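Local coordinates for protein gamma-glutamyl phosphate reductase (PDB 1O20) that probably catalyses the NADPH-dependent reduction of L-glutamyl 5-phosphate to the 5-semialdehyde of L-glutamate, the second step of proline biosynthesis from glutamate, at residues A[119-124]-A[415-420]; A[203-208]-A[227-232]; A[241-246]-A[271-276]. All blocks are in the same frame, centred on the assembly; numbering follows the deposited sequence.

The three contacts lie in separate parts of an aldehyde dehydrogenase-type fold and do not touch. Contact 1 joins strands 118-125 and 413-420 in a three-stranded antiparallel sheet and brings together residues some 290 to 300 positions apart. Contacts 2 and 3 both fall in the chain between the two strands of contact 1, contact 2 first. Contact 2 packs two loops beside strand 210-213, an outer strand of a four-stranded parallel sheet. Contact 3 pairs strands 239-243 and 270-276 inside the seven-stranded parallel sheet. The centres of contacts 1 and 2 are about 24 Å apart and those of contacts 2 and 3 about 41 Å. Contact 1 thus ties the C-terminal strand back to the first half of the chain.

Contact 1 of 3, residues A[119-124]-A[415-420]; sequences IARVRV and YKFVVL
The Phe417 ring carries the Arg121 side chain over one face and Ile119 at its edge. Arg121 CG stands 3.8 Å from the centroid of the Phe417 ring, a CH-pi contact offset toward the rim. Ile119 CG2 meets Phe417 CD1 in the ring plane at 3.7 Å. The planes of the Arg121 guanidinium and the Phe417 ring are 18° apart, whereas the Tyr415 ring is turned steeply to that guanidinium (73°). Arg121 CD also reaches Tyr415 CE1 at 3.8 Å, obliquely, and the stem thus touches both aromatic side chains. An alanine in place of Arg121 would probably uncover that face of Phe417 and leave Asp109, its salt-bridge partner, without its mate. Val122 CG2 meets Val418 CG2 on the face that also carries Ala120 and Lys416. Val124 CG1 touches Lys416 CE at 3.7 Å. Lys416 CG sits between its backbone N and carbonyl carbon (chi1 69°), and the extended chain beyond it runs across Val124. Two pairs of antiparallel backbone bonds join Ala120 with Val418 and Val122 with Lys416. Strand 118-125 is the middle of three. Strand 107-112 pairs along its other edge; Arg123 forms a salt bridge with Glu106, just before that strand.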
# COMPACT_ATOMS: atom_id res chain seq x y z
N ILE A 119 10.66 -27.91 -18.11
CA ILE A 119 10.51 -27.27 -16.81
C ILE A 119 9.87 -25.91 -16.99
O ILE A 119 10.25 -25.14 -17.88
CB ILE A 119 11.87 -27.14 -16.11
CG1 ILE A 119 12.45 -28.53 -15.87
CG2 ILE A 119 11.78 -26.41 -14.73
CD1 ILE A 119 13.87 -28.50 -15.47
N ALA A 120 8.90 -25.60 -16.15
CA ALA A 120 8.29 -24.28 -16.14
C ALA A 120 8.04 -23.78 -14.73
O ALA A 120 7.74 -24.57 -13.84
CB ALA A 120 6.96 -24.32 -16.87
N ARG A 121 8.06 -22.46 -14.55
CA ARG A 121 7.64 -21.85 -13.34
C ARG A 121 6.36 -21.15 -13.68
O ARG A 121 6.34 -20.32 -14.61
CB ARG A 121 8.65 -20.83 -12.86
CG ARG A 121 9.75 -21.40 -12.11
CD ARG A 121 10.55 -20.34 -11.41
NE ARG A 121 11.61 -19.88 -12.26
CZ ARG A 121 12.71 -19.29 -11.85
NH1 ARG A 121 12.92 -19.06 -10.55
NH2 ARG A 121 13.61 -18.92 -12.75
N VAL A 122 5.33 -21.47 -12.91
CA VAL A 122 3.97 -21.04 -13.20
C VAL A 122 3.37 -20.40 -11.91
O VAL A 122 3.46 -20.97 -10.84
CB VAL A 122 3.09 -22.24 -13.60
CG1 VAL A 122 1.71 -21.76 -14.00
CG2 VAL A 122 3.75 -23.11 -14.75
N ARG A 123 2.75 -19.24 -12.06
CA ARG A 123 2.14 -18.50 -10.97
C ARG A 123 0.85 -19.15 -10.50
O ARG A 123 0.01 -19.56 -11.32
CB ARG A 123 1.76 -17.08 -11.43
CG ARG A 123 2.95 -16.20 -11.80
CD ARG A 123 2.63 -14.67 -11.84
NE ARG A 123 3.56 -13.95 -12.71
CZ ARG A 123 4.80 -13.60 -12.36
NH1 ARG A 123 5.22 -13.80 -11.14
NH2 ARG A 123 5.60 -12.96 -13.24
N VAL A 124 0.71 -19.23 -9.19
CA VAL A 124 -0.45 -19.75 -8.50
C VAL A 124 -0.79 -18.81 -7.33
O VAL A 124 0.05 -18.04 -6.88
CB VAL A 124 -0.20 -21.22 -7.98
CG1 VAL A 124 0.16 -22.15 -9.17
CG2 VAL A 124 0.90 -21.26 -6.97
N TYR A 415 4.49 -19.19 -6.96
CA TYR A 415 4.69 -19.99 -8.17
C TYR A 415 5.07 -21.37 -7.77
O TYR A 415 5.32 -21.66 -6.60
CB TYR A 415 5.79 -19.35 -9.06
CG TYR A 415 7.15 -19.21 -8.38
CD1 TYR A 415 8.09 -20.21 -8.49
CD2 TYR A 415 7.47 -18.09 -7.64
CE1 TYR A 415 9.32 -20.10 -7.87
CE2 TYR A 415 8.67 -17.97 -7.04
CZ TYR A 415 9.59 -19.00 -7.11
OH TYR A 415 10.82 -18.90 -6.50
N LYS A 416 5.13 -22.23 -8.77
CA LYS A 416 5.52 -23.61 -8.60
C LYS A 416 6.15 -24.04 -9.89
O LYS A 416 5.97 -23.40 -10.93
CB LYS A 416 4.31 -24.50 -8.25
CG LYS A 416 3.29 -24.69 -9.39
CD LYS A 416 2.14 -25.64 -8.97
CE LYS A 416 1.03 -25.69 -10.03
NZ LYS A 416 -0.23 -26.33 -9.56
N PHE A 417 6.93 -25.12 -9.80
CA PHE A 417 7.53 -25.73 -10.96
C PHE A 417 6.60 -26.78 -11.48
O PHE A 417 6.11 -27.61 -10.71
CB PHE A 417 8.85 -26.37 -10.63
CG PHE A 417 9.95 -25.38 -10.39
CD1 PHE A 417 10.86 -25.09 -11.38
CD2 PHE A 417 10.07 -24.73 -9.16
CE1 PHE A 417 11.90 -24.17 -11.16
CE2 PHE A 417 11.11 -23.83 -8.92
CZ PHE A 417 12.01 -23.54 -9.90
N VAL A 418 6.33 -26.72 -12.76
CA VAL A 418 5.63 -27.75 -13.47
C VAL A 418 6.64 -28.42 -14.42
O VAL A 418 7.32 -27.73 -15.18
CB VAL A 418 4.49 -27.18 -14.21
CG1 VAL A 418 3.86 -28.24 -15.13
CG2 VAL A 418 3.47 -26.63 -13.22
N VAL A 419 6.76 -29.74 -14.34
CA VAL A 419 7.81 -30.49 -15.05
C VAL A 419 7.13 -31.55 -15.89
O VAL A 419 6.38 -32.35 -15.35
CB VAL A 419 8.81 -31.09 -14.10
CG1 VAL A 419 9.84 -31.98 -14.84
CG2 VAL A 419 9.52 -30.02 -13.30
N LEU A 420 7.32 -31.50 -17.22
CA LEU A 420 6.72 -32.46 -18.14
C LEU A 420 7.80 -33.36 -18.75
O LEU A 420 8.71 -32.89 -19.46
CB LEU A 420 5.95 -31.72 -19.23
CG LEU A 420 4.93 -30.68 -18.70
CD1 LEU A 420 4.26 -29.98 -19.91
CD2 LEU A 420 3.90 -31.32 -17.81

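Contact 2 of 3, residues A[203-208]-A[227-232]; sequences RLREYL and ATVPVL
An inverse gamma turn centred on Leu204 brings loop 203-208 against Thr228 and Val229, just past the end of helix 217-226. Arg205 N bonds to Arg203 O across this turn. Leu204 O then accepts from both Tyr207 N and Leu208 N, which curls the loop back on itself. Val229 fits against this curl with its two methyl groups. Its CG2 comes to 3.6 Å from Leu204 C and also reaches the backbone N of Arg205. Its CG1 points to the other end of the loop, 3.6 Å from Leu208 O. With chi1 at 172°, CG1 lies anti to the backbone N of Val229 and CG2 anti to its carbonyl carbon, and this spreads the two methyls between Leu204 and Leu208. Leu208 CB adds an apolar contact to CG1 of Val229 at 4.1 Å.

Thr228 lies between the two arginines. Its OG1 approaches Arg203 CA at 3.3 Å and Arg205 CG at 3.4 Å. The same OG1 is also near Arg203 O, but the angle is too poor for a hydrogen bond. Both arginine side chains cross Thr228 at about a right angle. Thr228 CG2 sits at the edge of the Arg203 guanidinium, in its plane, 3.8 Å from NH1 of Arg203. Arg205 bends at chi3 (55°), and its CD passes 3.6 Å from Thr228 O. The contact across the two loops is therefore van der Waals packing, buried at Val229 and Leu208 and exposed at the arginines and Thr228.

Backbone bonds from Thr228 and Val229 to Ile202 hold the second loop to the residue before Arg203. Leu204 packs on helix 15-30. Val229 rests on Val211 of strand 210-213, and Pro230 and Leu232 bond to the backbone of that residue.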
# COMPACT_ATOMS: atom_id res chain seq x y z
N ARG A 203 -1.24 -15.56 13.99
CA ARG A 203 -0.53 -16.81 14.28
C ARG A 203 -1.15 -18.05 13.63
O ARG A 203 -0.67 -19.18 13.85
CB ARG A 203 -0.47 -17.02 15.80
CG ARG A 203 0.38 -16.00 16.52
CD ARG A 203 0.50 -16.32 18.01
NE ARG A 203 0.96 -15.21 18.85
CZ ARG A 203 2.20 -14.66 18.82
NH1 ARG A 203 3.14 -15.07 17.96
NH2 ARG A 203 2.49 -13.68 19.68
N LEU A 204 -2.20 -17.87 12.82
CA LEU A 204 -2.96 -19.03 12.29
C LEU A 204 -2.33 -19.55 11.00
O LEU A 204 -2.87 -19.38 9.89
CB LEU A 204 -4.41 -18.64 12.04
CG LEU A 204 -5.35 -18.56 13.24
CD1 LEU A 204 -6.71 -18.13 12.68
CD2 LEU A 204 -5.42 -19.88 14.03
N ARG A 205 -1.21 -20.24 11.16
CA ARG A 205 -0.45 -20.68 10.01
C ARG A 205 -1.11 -21.85 9.28
O ARG A 205 -0.79 -22.10 8.13
CB ARG A 205 0.95 -21.12 10.46
CG ARG A 205 1.89 -19.99 10.87
CD ARG A 205 3.32 -20.50 11.17
NE ARG A 205 3.82 -21.24 10.01
CZ ARG A 205 4.82 -22.14 10.02
NH1 ARG A 205 5.48 -22.41 11.14
NH2 ARG A 205 5.18 -22.74 8.90
N GLU A 206 -1.98 -22.60 9.95
CA GLU A 206 -2.64 -23.73 9.28
C GLU A 206 -3.75 -23.26 8.33
O GLU A 206 -4.23 -24.05 7.51
CB GLU A 206 -3.23 -24.74 10.31
N TYR A 207 -4.15 -21.98 8.42
CA TYR A 207 -5.29 -21.43 7.62
C TYR A 207 -4.97 -20.23 6.71
O TYR A 207 -5.46 -20.15 5.59
CB TYR A 207 -6.42 -21.06 8.57
CG TYR A 207 -6.85 -22.22 9.42
CD1 TYR A 207 -7.41 -23.33 8.83
CD2 TYR A 207 -6.64 -22.24 10.78
CE1 TYR A 207 -7.79 -24.40 9.57
CE2 TYR A 207 -7.02 -23.34 11.56
CZ TYR A 207 -7.61 -24.40 10.94
OH TYR A 207 -8.02 -25.50 11.63
N LEU A 208 -4.12 -19.32 7.18
CA LEU A 208 -3.78 -18.14 6.43
C LEU A 208 -2.38 -18.23 5.84
O LEU A 208 -1.46 -18.66 6.51
CB LEU A 208 -3.87 -16.91 7.34
CG LEU A 208 -5.23 -16.71 8.04
CD1 LEU A 208 -5.19 -15.45 8.93
CD2 LEU A 208 -6.31 -16.58 6.98
N ALA A 227 3.41 -11.57 14.29
CA ALA A 227 2.89 -12.54 13.31
C ALA A 227 3.78 -13.77 13.17
O ALA A 227 4.98 -13.61 13.11
CB ALA A 227 2.79 -11.90 11.96
N THR A 228 3.20 -14.97 13.12
CA THR A 228 3.89 -16.13 12.56
C THR A 228 3.50 -16.42 11.10
O THR A 228 4.24 -17.08 10.38
CB THR A 228 3.77 -17.41 13.43
OG1 THR A 228 2.43 -17.91 13.48
CG2 THR A 228 4.16 -17.10 14.91
N VAL A 229 2.36 -15.90 10.66
CA VAL A 229 1.93 -15.97 9.27
C VAL A 229 2.76 -14.93 8.53
O VAL A 229 2.98 -13.87 9.08
CB VAL A 229 0.42 -15.64 9.15
CG1 VAL A 229 -0.01 -15.53 7.70
CG2 VAL A 229 -0.42 -16.71 9.88
N PRO A 230 3.21 -15.21 7.31
CA PRO A 230 3.93 -14.20 6.51
C PRO A 230 3.17 -12.84 6.43
O PRO A 230 1.93 -12.83 6.32
CB PRO A 230 4.02 -14.84 5.13
CG PRO A 230 3.98 -16.37 5.38
CD PRO A 230 3.16 -16.52 6.64
N VAL A 231 3.91 -11.74 6.48
CA VAL A 231 3.32 -10.42 6.47
C VAL A 231 3.85 -9.64 5.31
O VAL A 231 5.03 -9.78 4.98
CB VAL A 231 3.67 -9.64 7.75
CG1 VAL A 231 3.05 -8.24 7.75
CG2 VAL A 231 3.18 -10.39 8.92
N LEU A 232 2.99 -8.82 4.69
CA LEU A 232 3.45 -7.71 3.84
C LEU A 232 3.23 -6.42 4.61
O LEU A 232 2.10 -6.03 4.88
CB LEU A 232 2.73 -7.67 2.48
CG LEU A 232 3.19 -8.71 1.47
CD1 LEU A 232 2.30 -8.65 0.25
CD2 LEU A 232 4.65 -8.47 1.09

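Contact 3 of 3, residues A[241-246]-A[271-276]; sequences IFVDES and EKLLVH
Glu245 CB sits over the centre of the His276 imidazole, 3.6 Å from the ring centroid and only 4° off the ring normal. This is a CH-pi contact. With its CG anti to the backbone N (chi1 -171°) and an extended chain beyond, Glu245 carries its carboxylate along the ring, and OE1 comes to 4.0 Å from His276 NE2. That gap is too long for a bond, though the negative charge may still polarise the imidazole. Asp244 OD1 approaches from another direction and meets His276 CD2 at 3.4 Å. The same OD1 takes a weak bond from Glu245 N, while OD2 of Asp244 bonds to Thr356 and Asn361. His276 is the N-cap of helix 277-293. Its ND1 accepts from Lys278 N, which fixes the turn of the ring.

Behind this end, the two strands run parallel, the flanking strands of a beta-alpha-beta crossover through helix 249-261. Their backbones alternate as donor and acceptor. Ile241 N bonds to Lys272 O, Leu274 N to Ile241 O, Val243 N to Leu274 O, and finally His276 N to Val243 O at 3.0 Å. The last bond is fairly straight (161° at the hydrogen) and brings the cap residue up to the end of strand 239-243.

Leu273 CD1 lies between Ile241 and Val243 on one face of the sheet. It is 3.9 Å from Ile241 CB and 3.8 Å from Val243 CG2. Ile256 of helix 249-261 covers Val243 and Leu273 on this face. The other face holds Phe242 and Leu274, whose side chains cross at about a right angle. Phe242 CD1 touches Leu274 CB at 3.9 Å, and both residues pack against helix 336-346.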
# COMPACT_ATOMS: atom_id res chain seq x y z
N ILE A 241 14.03 14.17 -0.70
CA ILE A 241 14.40 14.70 -2.00
C ILE A 241 15.73 15.41 -1.83
O ILE A 241 15.87 16.29 -0.97
CB ILE A 241 13.32 15.70 -2.51
CG1 ILE A 241 11.97 14.98 -2.71
CG2 ILE A 241 13.78 16.36 -3.77
CD1 ILE A 241 10.86 15.96 -3.02
N PHE A 242 16.71 15.06 -2.67
CA PHE A 242 18.00 15.73 -2.71
C PHE A 242 18.12 16.59 -3.96
O PHE A 242 17.99 16.09 -5.07
CB PHE A 242 19.13 14.69 -2.73
CG PHE A 242 20.50 15.26 -3.07
CD1 PHE A 242 21.00 16.34 -2.38
CD2 PHE A 242 21.28 14.69 -4.06
CE1 PHE A 242 22.26 16.86 -2.69
CE2 PHE A 242 22.53 15.20 -4.38
CZ PHE A 242 23.02 16.26 -3.69
N VAL A 243 18.33 17.89 -3.78
CA VAL A 243 18.54 18.82 -4.84
C VAL A 243 20.05 18.99 -5.04
O VAL A 243 20.72 19.60 -4.24
CB VAL A 243 17.88 20.19 -4.54
CG1 VAL A 243 17.94 21.07 -5.79
CG2 VAL A 243 16.36 20.02 -4.08
N ASP A 244 20.54 18.43 -6.11
CA ASP A 244 21.97 18.44 -6.43
C ASP A 244 22.33 19.78 -7.07
O ASP A 244 21.48 20.54 -7.51
CB ASP A 244 22.24 17.30 -7.41
CG ASP A 244 23.71 16.85 -7.50
OD1 ASP A 244 24.60 17.17 -6.66
OD2 ASP A 244 24.04 16.07 -8.45
N GLU A 245 23.64 20.03 -7.11
CA GLU A 245 24.22 21.24 -7.65
C GLU A 245 23.75 21.63 -9.02
O GLU A 245 23.44 22.80 -9.23
CB GLU A 245 25.75 21.08 -7.72
CG GLU A 245 26.46 22.38 -8.06
CD GLU A 245 27.94 22.19 -8.33
OE1 GLU A 245 28.44 21.03 -8.26
OE2 GLU A 245 28.58 23.23 -8.58
N SER A 246 23.68 20.69 -9.93
CA SER A 246 23.27 20.97 -11.33
C SER A 246 21.80 20.85 -11.63
O SER A 246 21.40 20.97 -12.78
CB SER A 246 24.04 20.06 -12.30
OG SER A 246 23.68 18.66 -12.12
N GLU A 271 9.15 14.40 3.15
CA GLU A 271 9.23 14.92 4.51
C GLU A 271 10.51 15.71 4.73
O GLU A 271 10.60 16.55 5.66
CB GLU A 271 9.21 13.73 5.49
CG GLU A 271 7.97 12.89 5.37
CD GLU A 271 6.71 13.58 5.90
OE1 GLU A 271 6.79 14.75 6.34
OE2 GLU A 271 5.62 12.95 5.82
N LYS A 272 11.50 15.45 3.88
CA LYS A 272 12.85 15.94 4.06
C LYS A 272 13.45 16.44 2.77
O LYS A 272 13.29 15.81 1.70
CB LYS A 272 13.76 14.83 4.59
CG LYS A 272 13.30 14.19 5.87
CD LYS A 272 13.36 15.04 7.11
CE LYS A 272 12.13 14.80 8.00
NZ LYS A 272 12.09 13.50 8.75
N LEU A 273 14.14 17.57 2.85
CA LEU A 273 14.79 18.15 1.69
C LEU A 273 16.27 18.32 1.98
O LEU A 273 16.66 19.03 2.91
CB LEU A 273 14.18 19.51 1.34
CG LEU A 273 14.61 20.12 0.01
CD1 LEU A 273 14.05 19.34 -1.18
CD2 LEU A 273 14.13 21.57 -0.03
N LEU A 274 17.09 17.71 1.14
CA LEU A 274 18.54 17.86 1.23
C LEU A 274 18.99 18.74 0.09
O LEU A 274 18.56 18.52 -1.07
CB LEU A 274 19.24 16.49 1.14
CG LEU A 274 18.73 15.40 2.08
CD1 LEU A 274 19.55 14.07 1.94
CD2 LEU A 274 18.78 15.84 3.48
N VAL A 275 19.89 19.69 0.36
CA VAL A 275 20.25 20.70 -0.64
C VAL A 275 21.75 20.86 -0.71
O VAL A 275 22.37 21.10 0.32
CB VAL A 275 19.65 22.10 -0.29
CG1 VAL A 275 20.07 23.14 -1.30
CG2 VAL A 275 18.14 22.03 -0.24
N HIS A 276 22.31 20.76 -1.92
CA HIS A 276 23.76 20.89 -2.18
C HIS A 276 24.22 22.27 -1.76
O HIS A 276 23.61 23.29 -2.13
CB HIS A 276 24.05 20.68 -3.68
CG HIS A 276 25.50 20.40 -4.01
ND1 HIS A 276 26.48 21.36 -3.94
CD2 HIS A 276 26.09 19.28 -4.46
CE1 HIS A 276 27.63 20.83 -4.33
NE2 HIS A 276 27.42 19.57 -4.66